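Local structure of high potential iron-sulfur protein (Rhodothermus marinus, 3H31) at residues L22-H27 / G58-N63. The protein probably carries electrons in the aerobic respiratory chain by means of a single bound [4Fe-4S] cluster. Sequence-based numbering, arbitrary orientation.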
loop_
_atom_site.group_PDB
_atom_site.type_symbol
_atom_site.label_atom_id
_atom_site.label_comp_id
_atom_site.label_asym_id
_atom_site.label_seq_id
_atom_site.Cartn_x
_atom_site.Cartn_y
_atom_site.Cartn_z
ATOM N N LEU A 22 -5.464 6.725 6.692
ATOM C CA LEU A 22 -4.912 7.149 5.423
ATOM C C LEU A 22 -5.648 6.602 4.216
ATOM O O LEU A 22 -5.240 6.809 3.068
ATOM C CB LEU A 22 -3.410 6.842 5.389
ATOM C CG LEU A 22 -2.604 7.542 6.488
ATOM C CD1 LEU A 22 -1.132 7.120 6.401
ATOM C CD2 LEU A 22 -2.746 9.076 6.426
ATOM N N GLN A 23 -6.749 5.911 4.453
ATOM C CA GLN A 23 -7.587 5.389 3.391
ATOM C C GLN A 23 -6.813 4.465 2.458
ATOM O O GLN A 23 -6.931 4.493 1.246
ATOM C CB GLN A 23 -8.320 6.508 2.599
ATOM C CG GLN A 23 -9.163 7.378 3.519
ATOM C CD GLN A 23 -9.744 8.475 2.643
ATOM O OE1 GLN A 23 -9.349 9.641 2.846
ATOM N NE2 GLN A 23 -10.655 8.125 1.761
ATOM N N TYR A 24 -6.006 3.565 3.020
ATOM C CA TYR A 24 -5.297 2.602 2.179
ATOM C C TYR A 24 -6.335 1.793 1.362
ATOM O O TYR A 24 -7.286 1.268 1.941
ATOM C CB TYR A 24 -4.349 1.657 3.037
ATOM C CG TYR A 24 -3.852 0.609 2.022
ATOM C CD1 TYR A 24 -2.847 0.943 1.114
ATOM C CD2 TYR A 24 -4.461 -0.645 1.907
ATOM C CE1 TYR A 24 -2.435 0.039 0.150
ATOM C CE2 TYR A 24 -4.096 -1.495 0.905
ATOM C CZ TYR A 24 -3.088 -1.202 0.050
ATOM O OH TYR A 24 -2.745 -2.029 -0.960
ATOM N N THR A 25 -6.027 1.637 0.075
ATOM C CA THR A 25 -6.821 0.797 -0.806
ATOM C C THR A 25 -5.881 0.053 -1.722
ATOM O O THR A 25 -4.845 0.575 -2.143
ATOM C CB THR A 25 -7.808 1.642 -1.617
ATOM O OG1 THR A 25 -8.572 0.823 -2.501
ATOM C CG2 THR A 25 -7.136 2.752 -2.465
ATOM N N ASP A 26 -6.257 -1.172 -2.106
ATOM C CA ASP A 26 -5.581 -1.888 -3.156
ATOM C C ASP A 26 -5.784 -1.317 -4.572
ATOM O O ASP A 26 -5.010 -1.632 -5.474
ATOM C CB ASP A 26 -6.037 -3.354 -3.197
ATOM C CG ASP A 26 -5.363 -4.360 -2.338
ATOM O OD1 ASP A 26 -4.522 -3.996 -1.477
ATOM O OD2 ASP A 26 -5.686 -5.585 -2.525
ATOM N N HIS A 27 -6.868 -0.573 -4.754
ATOM C CA HIS A 27 -7.303 -0.090 -6.050
ATOM C C HIS A 27 -7.318 1.434 -6.028
ATOM O O HIS A 27 -8.348 2.012 -5.726
ATOM C CB HIS A 27 -8.705 -0.646 -6.456
ATOM C CG HIS A 27 -8.711 -2.119 -6.737
ATOM N ND1 HIS A 27 -8.946 -3.061 -5.756
ATOM C CD2 HIS A 27 -8.604 -2.772 -7.915
ATOM C CE1 HIS A 27 -8.942 -4.285 -6.360
ATOM N NE2 HIS A 27 -8.715 -4.125 -7.650
ATOM N N GLY A 58 1.960 -3.732 7.028
ATOM C CA GLY A 58 1.177 -4.790 6.385
ATOM C C GLY A 58 1.434 -4.855 4.893
ATOM O O GLY A 58 2.309 -4.165 4.322
ATOM N N PRO A 59 0.712 -5.711 4.198
ATOM C CA PRO A 59 0.871 -5.894 2.758
ATOM C C PRO A 59 0.358 -4.691 2.018
ATOM O O PRO A 59 -0.662 -4.082 2.402
ATOM C CB PRO A 59 0.045 -7.155 2.472
ATOM C CG PRO A 59 -1.005 -7.146 3.514
ATOM C CD PRO A 59 -0.362 -6.625 4.728
ATOM N N ILE A 60 0.995 -4.358 0.925
ATOM C CA ILE A 60 0.703 -3.168 0.153
ATOM C C ILE A 60 0.738 -3.512 -1.314
ATOM O O ILE A 60 1.711 -4.108 -1.826
ATOM C CB ILE A 60 1.700 -2.027 0.416
ATOM C CG1 ILE A 60 1.790 -1.680 1.920
ATOM C CG2 ILE A 60 1.422 -0.787 -0.428
ATOM C CD1 ILE A 60 0.595 -0.916 2.456
ATOM N N HIS A 61 -0.349 -3.198 -2.078
ATOM C CA HIS A 61 -0.427 -3.524 -3.491
ATOM C C HIS A 61 0.214 -2.435 -4.325
ATOM O O HIS A 61 -0.048 -1.235 -4.079
ATOM C CB HIS A 61 -1.898 -3.641 -3.853
ATOM C CG HIS A 61 -2.144 -4.372 -5.133
ATOM N ND1 HIS A 61 -1.794 -3.868 -6.383
ATOM C CD2 HIS A 61 -2.674 -5.627 -5.284
ATOM C CE1 HIS A 61 -2.102 -4.801 -7.252
ATOM N NE2 HIS A 61 -2.648 -5.867 -6.622
ATOM N N PRO A 62 0.985 -2.735 -5.343
ATOM C CA PRO A 62 1.585 -1.694 -6.164
ATOM C C PRO A 62 0.542 -0.800 -6.860
ATOM O O PRO A 62 0.871 0.320 -7.226
ATOM C CB PRO A 62 2.424 -2.451 -7.204
ATOM C CG PRO A 62 1.818 -3.851 -7.209
ATOM C CD PRO A 62 1.400 -4.100 -5.797
ATOM N N ASN A 63 -0.667 -1.324 -7.080
ATOM C CA ASN A 63 -1.733 -0.518 -7.676
ATOM C C ASN A 63 -2.552 0.275 -6.644
ATOM O O ASN A 63 -3.554 0.889 -7.029
ATOM C CB ASN A 63 -2.643 -1.402 -8.516
ATOM C CG ASN A 63 -1.921 -2.001 -9.722
ATOM O OD1 ASN A 63 -0.840 -1.572 -10.094
ATOM N ND2 ASN A 63 -2.552 -2.992 -10.344
#
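Tyr24 meets His61 through a nearly straight hydrogen bond: the backbone N-H of His61 donates to the phenol oxygen, N to OH 2.9 Å, at an N-H...O angle of 171°, arriving at the ring edge close to its plane. The same hydroxyl donates to Asp26 OD1, 2.7 Å from Tyr24 OH, on the anti side of the carboxylate. A single tyrosine hydroxyl can thus join two loops by accepting from the backbone N-H of one while donating to a carboxylate of its own. With CG anti to the backbone N (chi1 172°), the Tyr24 ring extends across to 58-63, where the methyl CD1 of Ile60 lies over one face, 3.9 Å from Tyr24 CE1. A phenylalanine here would keep the ring but would probably leave the N-H of His61 and OD1 of Asp26 without their shared partner.

The next layer fixes these groups. Asp26 OD1 also packs 3.6 Å from His61 CB, the carboxylate and imidazole planes turned 50° apart, while OD2 accepts a hydrogen bond from the backbone N of Cys5. The imidazole of His61 is held in its turn by Asn63, whose backbone N donates a hydrogen bond to ND1 in the ring plane, 2.9 Å away. Farther out, Arg19 of helix 13-21 makes a cation-pi contact with Tyr24 and bonds to Pro59 O, and Thr25 OG1 closes an ST turn by accepting from the N of His27. Tyr24 also touches the iron-sulfur cluster, and Ile60 lies beside its ligands Cys35 and Cys53. A tyrosine packed against a [4Fe-4S] cubane within a largely irregular chain is characteristic of the high-potential iron-sulfur protein fold.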